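Local structure of endoglucanase FnCel5A (Fervidobacterium nodosum, 3NCO) at residues Q213-V218 against G262-A267; R59-W64 against N101-E106. The protein probably hydrolyses internal beta-1,4-glucosidic bonds of cellulose, as a glycosyl hydrolase family 5 endoglucanase. One frame throughout, in Å; residues are numbered along the deposited sequence.

How the contacts relate
Along the chain contact 2 comes first. Strand 57-60 runs into residues 59-64, the chain returns through helix 78-93 and strand 97-101, and residues 101-106 close that loop beside the first segment, joining the C-terminal ends of the second and third strands of the TIM barrel. Contact 2 is complete before contact 1 opens, so the two follow in series and neither encloses the other. Contact 1 brings residues 213-218, beyond strand 198-204 and helix 208-211, against residues 262-267, closing a loop that runs through helix 232-252 and strand 256-261; it joins the loops after strands six and seven. The centres of contacts 1 and 2 lie about 21 Å apart, and the nearest atoms of contacts 1 and 2 about 9 Å.

Contact 1: Q213-V218 against G262-A267; sequences QGAEWV and GAYSKA
The loops that follow strands six and seven on the C-terminal side of the TIM barrel meet at Q213-G214 and K266-A267, with CA of G214 5.8 Å from CA of K266, and each makes a type I turn, A215 to V218 and Y264 to A267. Y264 reaches across from 262-267 to the other loop. With CG anti to the backbone N (chi1 -173°), its ring meets the 213-218 backbone, where the carbonyl oxygen of Q213 lies at the ring edge, 3.3 Å from CD2 of Y264. W217 turns its six-membered ring edge onto one face of Y264, a T-shaped pair with planes at 81° and CH2 of W217 3.8 Å from CE1 of Y264; F299 also meets the tyrosine ring. A water links Y264 OH to the backbone N of E216. K266 stretches over G214, where a CB would run into CD of K266. NZ of K266 donates to O of G214 at 2.9 Å, and a longer salt bridge runs from NZ of K266 to OE2 of E216 (3.5 Å). The side-chain amide of Q213 is hydrogen-bonded outside the contact, NE2 to O of F210 and OE1 to N of V226; NE2 of Q213 lies 3.4 Å from CB of A267.

Contact 2: R59-W64 against N101-E106; sequences RIPIRW and NCHHFE
At the C-terminal ends of two adjacent strands of the TIM barrel, the second and third, residues 59-64 and 101-106 run on into loops, their directions 48° apart. N101 reaches across to 59-64 with both its side chain and its backbone: OD1 of N101 accepts the backbone N-H of I62 at 3.0 Å, while O of N101 receives a weak bond from NE1 of W64. I62 is held through its carbonyl as well, N of H103 donating to O of I62 (2.9 Å) from above the carbonyl plane. ND2 of N101 lies over one face of the R59 guanidinium, the two planes nearly perpendicular; R59 is salt-bridged to E140 and E260, at the ends of strands four and seven, probably the catalytic pair as in other family 5 glycosidases. P61 lays CB over the face of the H103 ring, a CH-pi contact 3.7 Å from the centroid. Farther out, R63 bends at chi3 (-59°), which brings its guanidinium flat onto the imidazole of H104, planes 8° apart and centres 3.5 Å apart; NE of R63 also bonds O of E31. An alanine in place of H104 would probably leave this guanidinium without the flat surface it lies on, and the carboxylate of E106 without its imidazole partner. That carboxylate helps set the ring's rotation: NE2 of H104 donates to the anti lone pair of OE2 of E106, close to the ring plane, at 2.6 Å.

Contact 1: Q213-V218 against G262-A267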
loop_
_atom_site.group_PDB
_atom_site.type_symbol
_atom_site.label_atom_id
_atom_site.label_comp_id
_atom_site.label_asym_id
_atom_site.label_seq_id
_atom_site.Cartn_x
_atom_site.Cartn_y
_atom_site.Cartn_z
ATOM N N GLN A 213 -14.713 -6.855 -11.178
ATOM C CA GLN A 213 -15.762 -6.945 -12.208
ATOM C C GLN A 213 -16.094 -5.544 -12.710
ATOM O O GLN A 213 -16.175 -4.562 -11.933
ATOM C CB GLN A 213 -17.002 -7.637 -11.673
ATOM C CG GLN A 213 -17.685 -6.867 -10.564
ATOM C CD GLN A 213 -18.774 -7.706 -9.928
ATOM O OE1 GLN A 213 -19.830 -7.918 -10.529
ATOM N NE2 GLN A 213 -18.499 -8.254 -8.732
ATOM N N GLY A 214 -16.229 -5.440 -14.024
ATOM C CA GLY A 214 -16.594 -4.154 -14.630
ATOM C C GLY A 214 -15.500 -3.088 -14.706
ATOM O O GLY A 214 -15.723 -2.019 -15.307
ATOM N N ALA A 215 -14.336 -3.343 -14.127
ATOM C CA ALA A 215 -13.212 -2.405 -14.172
ATOM C C ALA A 215 -12.682 -2.360 -15.617
ATOM O O ALA A 215 -12.147 -3.366 -16.136
ATOM C CB ALA A 215 -12.144 -2.822 -13.206
ATOM N N GLU A 216 -12.814 -1.203 -16.254
ATOM C CA GLU A 216 -12.477 -1.098 -17.689
ATOM C C GLU A 216 -10.987 -1.146 -17.995
ATOM O O GLU A 216 -10.592 -1.420 -19.138
ATOM C CB GLU A 216 -13.088 0.177 -18.275
ATOM C CG GLU A 216 -14.636 0.186 -18.197
ATOM C CD GLU A 216 -15.307 -0.794 -19.167
ATOM O OE1 GLU A 216 -14.704 -1.128 -20.219
ATOM O OE2 GLU A 216 -16.453 -1.235 -18.893
ATOM N N TRP A 217 -10.152 -0.853 -17.006
ATOM C CA TRP A 217 -8.705 -0.943 -17.194
ATOM C C TRP A 217 -8.140 -2.382 -17.226
ATOM O O TRP A 217 -6.935 -2.591 -17.390
ATOM C CB TRP A 217 -7.986 -0.122 -16.116
ATOM C CG TRP A 217 -8.135 -0.636 -14.709
ATOM C CD1 TRP A 217 -7.263 -1.467 -14.043
ATOM C CD2 TRP A 217 -9.192 -0.333 -13.773
ATOM N NE1 TRP A 217 -7.716 -1.706 -12.753
ATOM C CE2 TRP A 217 -8.898 -1.036 -12.567
ATOM C CE3 TRP A 217 -10.352 0.456 -13.835
ATOM C CZ2 TRP A 217 -9.721 -0.962 -11.422
ATOM C CZ3 TRP A 217 -11.187 0.513 -12.704
ATOM C CH2 TRP A 217 -10.857 -0.196 -11.510
ATOM N N VAL A 218 -8.986 -3.364 -16.967
ATOM C CA VAL A 218 -8.518 -4.761 -16.950
ATOM C C VAL A 218 -8.813 -5.301 -18.333
ATOM O O VAL A 218 -9.843 -4.968 -18.901
ATOM C CB VAL A 218 -9.280 -5.565 -15.871
ATOM C CG1 VAL A 218 -8.983 -7.092 -15.964
ATOM C CG2 VAL A 218 -8.919 -5.023 -14.508
ATOM N N GLY A 262 -9.757 -4.274 -1.519
ATOM C CA GLY A 262 -11.015 -3.547 -1.797
ATOM C C GLY A 262 -11.764 -4.137 -2.976
ATOM O O GLY A 262 -11.170 -4.846 -3.780
ATOM N N ALA A 263 -13.060 -3.821 -3.075
ATOM C CA ALA A 263 -13.884 -4.286 -4.192
ATOM C C ALA A 263 -14.420 -3.066 -4.948
ATOM O O ALA A 263 -14.978 -2.143 -4.343
ATOM C CB ALA A 263 -15.036 -5.157 -3.696
ATOM N N TYR A 264 -14.270 -3.102 -6.274
ATOM C CA TYR A 264 -14.695 -2.006 -7.137
ATOM C C TYR A 264 -16.201 -1.770 -7.031
ATOM O O TYR A 264 -16.974 -2.724 -6.873
ATOM C CB TYR A 264 -14.335 -2.396 -8.568
ATOM C CG TYR A 264 -14.534 -1.325 -9.625
ATOM C CD1 TYR A 264 -14.076 -0.026 -9.412
ATOM C CD2 TYR A 264 -15.095 -1.646 -10.863
ATOM C CE1 TYR A 264 -14.244 0.979 -10.401
ATOM C CE2 TYR A 264 -15.255 -0.667 -11.833
ATOM C CZ TYR A 264 -14.834 0.637 -11.578
ATOM O OH TYR A 264 -14.972 1.589 -12.563
ATOM N N SER A 265 -16.616 -0.515 -7.235
ATOM C CA SER A 265 -18.047 -0.137 -7.066
ATOM C C SER A 265 -19.010 -0.720 -8.097
ATOM O O SER A 265 -20.225 -0.632 -7.911
ATOM C CB SER A 265 -18.197 1.387 -7.031
ATOM O OG SER A 265 -17.677 1.929 -8.255
ATOM N N LYS A 266 -18.506 -1.336 -9.157
ATOM C CA LYS A 266 -19.432 -2.052 -10.060
ATOM C C LYS A 266 -19.955 -3.400 -9.508
ATOM O O LYS A 266 -20.946 -3.948 -10.027
ATOM C CB LYS A 266 -18.873 -2.158 -11.485
ATOM C CG LYS A 266 -18.754 -0.796 -12.166
ATOM C CD LYS A 266 -18.521 -1.018 -13.666
ATOM C CE LYS A 266 -18.266 0.277 -14.443
ATOM N NZ LYS A 266 -17.796 -0.061 -15.844
ATOM N N ALA A 267 -19.306 -3.903 -8.452
ATOM C CA ALA A 267 -19.798 -5.010 -7.639
ATOM C C ALA A 267 -21.012 -4.538 -6.826
ATOM O O ALA A 267 -21.111 -3.359 -6.418
ATOM C CB ALA A 267 -18.672 -5.510 -6.685
HETATM O O HOH W 1 -22.442 -6.321 -10.191
HETATM O O HOH W 2 -13.904 1.177 -15.127
#

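Contact 2: R59-W64 against N101-E106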
loop_
_atom_site.group_PDB
_atom_site.type_symbol
_atom_site.label_atom_id
_atom_site.label_comp_id
_atom_site.label_asym_id
_atom_site.label_seq_id
_atom_site.Cartn_x
_atom_site.Cartn_y
_atom_site.Cartn_z
ATOM N N ARG A 59 -1.800 5.348 3.771
ATOM C CA ARG A 59 -0.763 4.939 2.853
ATOM C C ARG A 59 -0.887 5.851 1.614
ATOM O O ARG A 59 -1.973 5.960 1.074
ATOM C CB ARG A 59 -0.977 3.458 2.432
ATOM C CG ARG A 59 -0.016 3.059 1.316
ATOM C CD ARG A 59 0.010 1.528 1.177
ATOM N NE ARG A 59 0.924 0.994 0.162
ATOM C CZ ARG A 59 0.585 0.666 -1.086
ATOM N NH1 ARG A 59 -0.648 0.885 -1.551
ATOM N NH2 ARG A 59 1.534 0.104 -1.870
ATOM N N ILE A 60 0.225 6.482 1.213
ATOM C CA ILE A 60 0.221 7.522 0.150
ATOM C C ILE A 60 1.069 7.023 -1.064
ATOM O O ILE A 60 2.288 7.117 -1.055
ATOM C CB ILE A 60 0.812 8.884 0.674
ATOM C CG1 ILE A 60 0.136 9.311 1.999
ATOM C CG2 ILE A 60 0.637 10.000 -0.344
ATOM C CD1 ILE A 60 0.740 10.649 2.583
ATOM N N PRO A 61 0.403 6.540 -2.125
ATOM C CA PRO A 61 1.008 6.205 -3.409
ATOM C C PRO A 61 1.634 7.482 -4.037
ATOM O O PRO A 61 0.991 8.534 -4.059
ATOM C CB PRO A 61 -0.188 5.667 -4.208
ATOM C CG PRO A 61 -1.210 5.094 -3.087
ATOM C CD PRO A 61 -1.044 6.182 -2.029
ATOM N N ILE A 62 2.897 7.375 -4.472
ATOM C CA ILE A 62 3.614 8.521 -5.068
ATOM C C ILE A 62 4.427 8.142 -6.319
ATOM O O ILE A 62 5.286 7.281 -6.246
ATOM C CB ILE A 62 4.575 9.176 -4.009
ATOM C CG1 ILE A 62 3.816 9.486 -2.710
ATOM C CG2 ILE A 62 5.320 10.384 -4.589
ATOM C CD1 ILE A 62 4.731 9.941 -1.527
ATOM N N ARG A 63 4.169 8.807 -7.454
ATOM C CA ARG A 63 4.868 8.472 -8.701
ATOM C C ARG A 63 6.083 9.433 -8.789
ATOM O O ARG A 63 6.128 10.365 -9.588
ATOM C CB ARG A 63 3.955 8.580 -9.914
ATOM C CG ARG A 63 4.663 8.132 -11.211
ATOM C CD ARG A 63 3.920 8.583 -12.411
ATOM N NE ARG A 63 2.557 8.054 -12.421
ATOM C CZ ARG A 63 1.906 7.758 -13.558
ATOM N NH1 ARG A 63 2.515 7.909 -14.748
ATOM N NH2 ARG A 63 0.663 7.298 -13.499
ATOM N N TRP A 64 7.076 9.174 -7.960
ATOM C CA TRP A 64 8.283 9.946 -7.968
ATOM C C TRP A 64 8.888 10.004 -9.349
ATOM O O TRP A 64 9.538 10.964 -9.722
ATOM C CB TRP A 64 9.290 9.359 -6.982
ATOM C CG TRP A 64 8.892 9.418 -5.551
ATOM C CD1 TRP A 64 8.453 8.346 -4.781
ATOM C CD2 TRP A 64 8.940 10.559 -4.656
ATOM N NE1 TRP A 64 8.227 8.763 -3.486
ATOM C CE2 TRP A 64 8.497 10.112 -3.389
ATOM C CE3 TRP A 64 9.336 11.910 -4.796
ATOM C CZ2 TRP A 64 8.411 10.957 -2.285
ATOM C CZ3 TRP A 64 9.216 12.764 -3.699
ATOM C CH2 TRP A 64 8.784 12.270 -2.446
ATOM N N ASN A 101 5.376 5.679 -0.432
ATOM C CA ASN A 101 5.902 4.562 -1.247
ATOM C C ASN A 101 6.471 5.223 -2.539
ATOM O O ASN A 101 6.431 6.436 -2.726
ATOM C CB ASN A 101 4.834 3.424 -1.523
ATOM C CG ASN A 101 3.808 3.768 -2.628
ATOM O OD1 ASN A 101 3.880 4.849 -3.258
ATOM N ND2 ASN A 101 2.817 2.858 -2.852
ATOM N N CYS A 102 6.980 4.388 -3.459
ATOM C CA CYS A 102 7.033 4.778 -4.853
ATOM C C CYS A 102 6.106 3.827 -5.620
ATOM O O CYS A 102 6.059 2.629 -5.335
ATOM C CB CYS A 102 8.471 4.633 -5.326
ATOM S SG CYS A 102 8.797 5.218 -7.044
ATOM N N HIS A 103 5.393 4.366 -6.604
ATOM C CA HIS A 103 4.221 3.720 -7.198
ATOM C C HIS A 103 4.200 4.092 -8.689
ATOM O O HIS A 103 4.643 5.189 -9.112
ATOM C CB HIS A 103 2.991 4.287 -6.515
ATOM C CG HIS A 103 1.802 3.378 -6.392
ATOM N ND1 HIS A 103 0.897 3.109 -7.400
ATOM C CD2 HIS A 103 1.300 2.796 -5.290
ATOM C CE1 HIS A 103 -0.124 2.410 -6.909
ATOM N NE2 HIS A 103 0.120 2.180 -5.639
ATOM N N HIS A 104 3.752 3.139 -9.501
ATOM C CA HIS A 104 3.556 3.422 -10.923
ATOM C C HIS A 104 4.837 3.929 -11.611
ATOM O O HIS A 104 4.810 4.947 -12.269
ATOM C CB HIS A 104 2.393 4.418 -11.114
ATOM C CG HIS A 104 1.789 4.369 -12.478
ATOM N ND1 HIS A 104 0.458 4.032 -12.695
ATOM C CD2 HIS A 104 2.333 4.577 -13.702
ATOM C CE1 HIS A 104 0.212 4.056 -14.002
ATOM N NE2 HIS A 104 1.336 4.358 -14.629
ATOM N N PHE A 105 5.918 3.178 -11.491
ATOM C CA PHE A 105 7.142 3.461 -12.255
ATOM C C PHE A 105 7.167 2.526 -13.494
ATOM O O PHE A 105 7.769 1.461 -13.456
ATOM C CB PHE A 105 8.319 3.230 -11.316
ATOM C CG PHE A 105 9.630 3.787 -11.788
ATOM C CD1 PHE A 105 10.701 3.892 -10.865
ATOM C CD2 PHE A 105 9.839 4.212 -13.121
ATOM C CE1 PHE A 105 11.958 4.376 -11.295
ATOM C CE2 PHE A 105 11.071 4.726 -13.529
ATOM C CZ PHE A 105 12.141 4.810 -12.596
ATOM N N GLU A 106 6.497 2.942 -14.593
ATOM C CA GLU A 106 6.267 2.055 -15.738
ATOM C C GLU A 106 7.576 1.528 -16.325
ATOM O O GLU A 106 7.672 0.335 -16.658
ATOM C CB GLU A 106 5.413 2.746 -16.831
ATOM C CG GLU A 106 3.894 2.899 -16.456
ATOM C CD GLU A 106 3.017 3.674 -17.527
ATOM O OE1 GLU A 106 3.357 3.689 -18.753
ATOM O OE2 GLU A 106 1.974 4.280 -17.139
#